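Long-range contact in amidase, hydantoinase/carbamoylase family (Burkholderia ambifaria, PDB 5TP4), which probably hydrolyses N-carbamoyl-L-amino acids to free amino acids, as a two-zinc amidase of the peptidase M20 family: residues 246-260 with 309-323. Numbering follows the deposited sequence.
Sequences AYFASAQMALELERI and ALRDACARVAAARGV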
loop_
_atom_site.group_PDB
_atom_site.type_symbol
_atom_site.label_atom_id
_atom_site.label_comp_id
_atom_site.label_asym_id
_atom_site.label_seq_id
_atom_site.Cartn_x
_atom_site.Cartn_y
_atom_site.Cartn_z
ATOM N N ALA B 246 -2.795 -5.320 12.805
ATOM C CA ALA B 246 -2.350 -6.125 11.680
ATOM C C ALA B 246 -1.133 -5.533 10.981
ATOM O O ALA B 246 -0.440 -6.269 10.261
ATOM C CB ALA B 246 -3.489 -6.312 10.670
ATOM N N TYR B 247 -0.866 -4.228 11.143
ATOM C CA TYR B 247 0.284 -3.683 10.432
ATOM C C TYR B 247 1.570 -3.912 11.204
ATOM O O TYR B 247 2.586 -4.274 10.599
ATOM C CB TYR B 247 0.099 -2.196 10.116
ATOM C CG TYR B 247 1.280 -1.707 9.305
ATOM C CD1 TYR B 247 1.401 -2.033 7.947
ATOM C CD2 TYR B 247 2.301 -0.990 9.909
ATOM C CE1 TYR B 247 2.505 -1.608 7.206
ATOM C CE2 TYR B 247 3.413 -0.554 9.170
ATOM C CZ TYR B 247 3.504 -0.876 7.840
ATOM O OH TYR B 247 4.592 -0.446 7.117
ATOM N N PHE B 248 1.556 -3.743 12.531
ATOM C CA PHE B 248 2.755 -4.102 13.290
ATOM C C PHE B 248 3.034 -5.587 13.141
ATOM O O PHE B 248 4.200 -5.994 13.097
ATOM C CB PHE B 248 2.625 -3.770 14.789
ATOM C CG PHE B 248 2.896 -2.322 15.152
ATOM C CD1 PHE B 248 3.754 -1.527 14.404
ATOM C CD2 PHE B 248 2.289 -1.772 16.285
ATOM C CE1 PHE B 248 3.993 -0.181 14.781
ATOM C CE2 PHE B 248 2.513 -0.438 16.651
ATOM C CZ PHE B 248 3.364 0.346 15.892
ATOM N N ALA B 249 1.978 -6.403 13.057
ATOM C CA ALA B 249 2.165 -7.839 12.840
ATOM C C ALA B 249 2.811 -8.105 11.486
ATOM O O ALA B 249 3.753 -8.904 11.374
ATOM C CB ALA B 249 0.827 -8.573 12.946
ATOM N N SER B 250 2.323 -7.428 10.445
ATOM C CA SER B 250 2.877 -7.608 9.111
ATOM C C SER B 250 4.321 -7.180 9.058
ATOM O O SER B 250 5.120 -7.738 8.297
ATOM C CB SER B 250 2.074 -6.804 8.085
ATOM O OG SER B 250 0.769 -7.344 7.921
ATOM N N ALA B 251 4.656 -6.108 9.783
ATOM C CA ALA B 251 6.032 -5.652 9.817
ATOM C C ALA B 251 6.936 -6.690 10.459
ATOM O O ALA B 251 8.032 -6.959 9.953
ATOM C CB ALA B 251 6.115 -4.311 10.561
ATOM N N GLN B 252 6.489 -7.315 11.556
ATOM C CA GLN B 252 7.327 -8.352 12.150
ATOM C C GLN B 252 7.467 -9.539 11.213
ATOM O O GLN B 252 8.541 -10.159 11.136
ATOM C CB GLN B 252 6.783 -8.813 13.498
ATOM C CG GLN B 252 7.777 -9.765 14.136
ATOM C CD GLN B 252 7.388 -10.184 15.506
ATOM O OE1 GLN B 252 6.306 -9.858 15.977
ATOM N NE2 GLN B 252 8.270 -10.926 16.170
ATOM N N MET B 253 6.395 -9.883 10.500
ATOM C CA MET B 253 6.515 -10.995 9.560
ATOM C C MET B 253 7.527 -10.673 8.468
ATOM O O MET B 253 8.252 -11.559 8.003
ATOM C CB MET B 253 5.163 -11.322 8.945
ATOM C CG MET B 253 4.150 -11.833 9.943
ATOM S SD MET B 253 2.512 -11.998 9.168
ATOM C CE MET B 253 1.480 -12.236 10.610
ATOM N N ALA B 254 7.564 -9.414 8.013
ATOM C CA ALA B 254 8.559 -9.045 7.008
ATOM C C ALA B 254 9.967 -9.284 7.522
ATOM O O ALA B 254 10.838 -9.754 6.779
ATOM C CB ALA B 254 8.386 -7.569 6.606
ATOM N N LEU B 255 10.220 -8.956 8.788
ATOM C CA LEU B 255 11.566 -9.140 9.316
ATOM C C LEU B 255 11.861 -10.620 9.563
ATOM O O LEU B 255 13.025 -11.047 9.461
ATOM C CB LEU B 255 11.738 -8.274 10.570
ATOM C CG LEU B 255 11.646 -6.741 10.317
ATOM C CD1 LEU B 255 12.172 -5.924 11.507
ATOM C CD2 LEU B 255 12.396 -6.306 9.038
ATOM N N GLU B 256 10.825 -11.423 9.847
ATOM C CA GLU B 256 11.015 -12.876 9.869
ATOM C C GLU B 256 11.414 -13.377 8.498
ATOM O O GLU B 256 12.278 -14.244 8.370
ATOM C CB GLU B 256 9.744 -13.592 10.317
ATOM C CG GLU B 256 9.308 -13.322 11.732
ATOM C CD GLU B 256 10.204 -13.970 12.776
ATOM O OE1 GLU B 256 10.830 -15.021 12.486
ATOM O OE2 GLU B 256 10.254 -13.426 13.902
ATOM N N LEU B 257 10.778 -12.846 7.460
ATOM C CA LEU B 257 11.137 -13.247 6.109
ATOM C C LEU B 257 12.589 -12.891 5.811
ATOM O O LEU B 257 13.333 -13.701 5.239
ATOM C CB LEU B 257 10.192 -12.580 5.109
ATOM C CG LEU B 257 10.552 -12.803 3.642
ATOM C CD1 LEU B 257 10.592 -14.320 3.374
ATOM C CD2 LEU B 257 9.558 -12.085 2.700
ATOM N N GLU B 258 13.008 -11.681 6.202
ATOM C CA GLU B 258 14.406 -11.298 6.019
ATOM C C GLU B 258 15.349 -12.282 6.705
ATOM O O GLU B 258 16.386 -12.657 6.137
ATOM C CB GLU B 258 14.611 -9.872 6.546
ATOM C CG GLU B 258 15.788 -9.196 5.953
ATOM C CD GLU B 258 15.807 -7.715 6.311
ATOM O OE1 GLU B 258 15.295 -7.354 7.392
ATOM O OE2 GLU B 258 16.312 -6.939 5.490
ATOM N N ARG B 259 14.995 -12.741 7.908
ATOM C CA ARG B 259 15.845 -13.697 8.616
ATOM C C ARG B 259 15.864 -15.053 7.911
ATOM O O ARG B 259 16.918 -15.682 7.795
ATOM C CB ARG B 259 15.381 -13.854 10.066
ATOM C CG ARG B 259 16.029 -15.049 10.771
ATOM C CD ARG B 259 15.349 -15.417 12.089
ATOM N NE ARG B 259 13.944 -15.775 11.901
ATOM C CZ ARG B 259 13.525 -16.972 11.503
ATOM N NH1 ARG B 259 14.407 -17.929 11.249
ATOM N NH2 ARG B 259 12.226 -17.214 11.359
ATOM N N ILE B 260 14.706 -15.526 7.455
ATOM C CA ILE B 260 14.647 -16.798 6.730
ATOM C C ILE B 260 15.531 -16.755 5.487
ATOM O O ILE B 260 16.297 -17.690 5.225
ATOM C CB ILE B 260 13.183 -17.149 6.395
ATOM C CG1 ILE B 260 12.446 -17.514 7.690
ATOM C CG2 ILE B 260 13.097 -18.282 5.370
ATOM C CD1 ILE B 260 10.945 -17.461 7.576
ATOM N N ALA B 309 9.013 -22.401 6.027
ATOM C CA ALA B 309 9.553 -21.598 7.130
ATOM C C ALA B 309 8.772 -20.306 7.318
ATOM O O ALA B 309 8.505 -19.885 8.454
ATOM C CB ALA B 309 11.031 -21.274 6.881
ATOM N N LEU B 310 8.399 -19.658 6.221
ATOM C CA LEU B 310 7.625 -18.423 6.324
ATOM C C LEU B 310 6.235 -18.697 6.890
ATOM O O LEU B 310 5.743 -17.966 7.748
ATOM C CB LEU B 310 7.540 -17.765 4.954
ATOM C CG LEU B 310 6.686 -16.496 4.907
ATOM C CD1 LEU B 310 7.334 -15.419 5.761
ATOM C CD2 LEU B 310 6.512 -16.021 3.464
ATOM N N ARG B 311 5.599 -19.779 6.461
ATOM C CA ARG B 311 4.291 -20.076 7.022
ATOM C C ARG B 311 4.387 -20.321 8.518
ATOM O O ARG B 311 3.541 -19.843 9.285
ATOM C CB ARG B 311 3.680 -21.290 6.317
ATOM C CG ARG B 311 3.392 -21.045 4.854
ATOM C CD ARG B 311 2.889 -22.341 4.173
ATOM N NE ARG B 311 2.490 -22.074 2.787
ATOM C CZ ARG B 311 1.300 -21.589 2.435
ATOM N NH1 ARG B 311 0.385 -21.310 3.363
ATOM N NH2 ARG B 311 1.033 -21.370 1.158
ATOM N N ASP B 312 5.407 -21.072 8.948
ATOM C CA ASP B 312 5.590 -21.344 10.374
ATOM C C ASP B 312 5.839 -20.046 11.133
ATOM O O ASP B 312 5.258 -19.813 12.203
ATOM C CB ASP B 312 6.761 -22.299 10.592
ATOM C CG ASP B 312 6.536 -23.686 9.970
ATOM O OD1 ASP B 312 5.371 -24.097 9.785
ATOM O OD2 ASP B 312 7.535 -24.378 9.686
ATOM N N ALA B 313 6.729 -19.209 10.605
ATOM C CA ALA B 313 7.082 -17.961 11.288
ATOM C C ALA B 313 5.884 -17.035 11.401
ATOM O O ALA B 313 5.639 -16.441 12.460
ATOM C CB ALA B 313 8.226 -17.255 10.558
ATOM N N CYS B 314 5.151 -16.851 10.297
ATOM C CA CYS B 314 3.983 -15.981 10.347
ATOM C C CYS B 314 2.933 -16.506 11.314
ATOM O O CYS B 314 2.256 -15.722 11.986
ATOM C CB CYS B 314 3.397 -15.812 8.945
ATOM S SG CYS B 314 4.460 -14.850 7.853
ATOM N N ALA B 315 2.751 -17.831 11.381
ATOM C CA ALA B 315 1.817 -18.366 12.361
ATOM C C ALA B 315 2.233 -17.986 13.775
ATOM O O ALA B 315 1.387 -17.635 14.602
ATOM C CB ALA B 315 1.729 -19.884 12.231
ATOM N N ARG B 316 3.534 -18.066 14.073
ATOM C CA ARG B 316 4.019 -17.748 15.416
ATOM C C ARG B 316 3.815 -16.271 15.732
ATOM O O ARG B 316 3.340 -15.917 16.821
ATOM C CB ARG B 316 5.495 -18.127 15.536
ATOM C CG ARG B 316 6.158 -17.671 16.822
ATOM C CD ARG B 316 7.561 -18.278 16.995
ATOM N NE ARG B 316 8.380 -18.226 15.779
ATOM C CZ ARG B 316 8.969 -17.125 15.302
ATOM N NH1 ARG B 316 8.828 -15.950 15.921
ATOM N NH2 ARG B 316 9.694 -17.199 14.189
ATOM N N VAL B 317 4.157 -15.395 14.783
ATOM C CA VAL B 317 3.934 -13.955 14.964
ATOM C C VAL B 317 2.462 -13.675 15.195
ATOM O O VAL B 317 2.093 -12.901 16.089
ATOM C CB VAL B 317 4.462 -13.159 13.753
ATOM C CG1 VAL B 317 3.988 -11.660 13.809
ATOM C CG2 VAL B 317 5.967 -13.247 13.703
ATOM N N ALA B 318 1.598 -14.301 14.399
ATOM C CA ALA B 318 0.171 -14.010 14.514
ATOM C C ALA B 318 -0.364 -14.434 15.878
ATOM O O ALA B 318 -1.155 -13.711 16.491
ATOM C CB ALA B 318 -0.605 -14.710 13.390
ATOM N N ALA B 319 0.079 -15.589 16.377
ATOM C CA ALA B 319 -0.398 -16.066 17.674
ATOM C C ALA B 319 0.079 -15.163 18.798
ATOM O O ALA B 319 -0.648 -14.925 19.769
ATOM C CB ALA B 319 0.065 -17.497 17.904
ATOM N N ALA B 320 1.291 -14.638 18.672
ATOM C CA ALA B 320 1.826 -13.774 19.717
ATOM C C ALA B 320 1.103 -12.437 19.769
ATOM O O ALA B 320 1.019 -11.817 20.837
ATOM C CB ALA B 320 3.325 -13.573 19.492
ATOM N N ARG B 321 0.601 -11.964 18.637
ATOM C CA ARG B 321 -0.004 -10.645 18.529
ATOM C C ARG B 321 -1.527 -10.686 18.492
ATOM O O ARG B 321 -2.152 -9.628 18.399
ATOM C CB ARG B 321 0.527 -9.936 17.271
ATOM C CG ARG B 321 1.995 -9.572 17.376
ATOM C CD ARG B 321 2.568 -9.047 16.073
ATOM N NE ARG B 321 3.913 -8.564 16.306
ATOM C CZ ARG B 321 4.199 -7.319 16.696
ATOM N NH1 ARG B 321 3.227 -6.420 16.855
ATOM N NH2 ARG B 321 5.459 -6.971 16.914
ATOM N N GLY B 322 -2.128 -11.875 18.525
ATOM C CA GLY B 322 -3.578 -11.989 18.479
ATOM C C GLY B 322 -4.223 -11.641 17.153
ATOM O O GLY B 322 -5.385 -11.204 17.137
ATOM N N VAL B 323 -3.515 -11.842 16.031
ATOM C CA VAL B 323 -4.075 -11.556 14.710
ATOM C C VAL B 323 -4.153 -12.875 13.960
ATOM O O VAL B 323 -3.724 -13.913 14.475
ATOM C CB VAL B 323 -3.259 -10.503 13.914
ATOM C CG1 VAL B 323 -3.228 -9.162 14.667
ATOM C CG2 VAL B 323 -1.848 -10.973 13.617
#
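Arg321 reaches across to Ala249, Gln252 and Phe248 where two antiparallel helices, 246-260 and 309-321, pack side by side on one face of a β-sheet. This two-layer α/β sandwich, away from the zinc site, is consistent with the lid (dimerisation) domain of M20 enzymes. The axes of these two segments approach to 9.5 Å, with 147° between their N-to-C directions. From CB the Arg321 chain runs extended through CG, neither touching helix 246-260, to CD, 3.6 Å from Ala249 CB. NE then gives Gln252 OE1 a nearly straight bond of 2.7 Å in the guanidinium plane, with NH2 adding a weak second one. The Gln252 amide stands almost perpendicular to that plane, at 85°. Phe248 O sits over one guanidinium face, and NH1 passes Phe248 CB to form a salt bridge with Glu258 of the second subunit, so this arginine ties the helix pair to the dimer interface.

Val317 is a knob among Ala249, Gln252, Met253 and Glu256: CG1 touches Gln252 OE1 and Ala249 O, while CG2 lies against Gln252 CD and Glu256 CG. On the sheet side Met253 lays CG and SD against Cys314 SG, both residues touching Val325 of strand 324-337. At the far end Ile260 CD1 packs on Ala309 and Ala313.

Between Val317 and the Ile260 end, Glu256, bent at chi2 (-72°), presents OE1 to two arginines, which probably offsets the closeness of their like charges. Arg259 grips it side-on with NE and NH2; Arg316 NH2 meets the same oxygen from above the carboxylate plane at 3.0 Å.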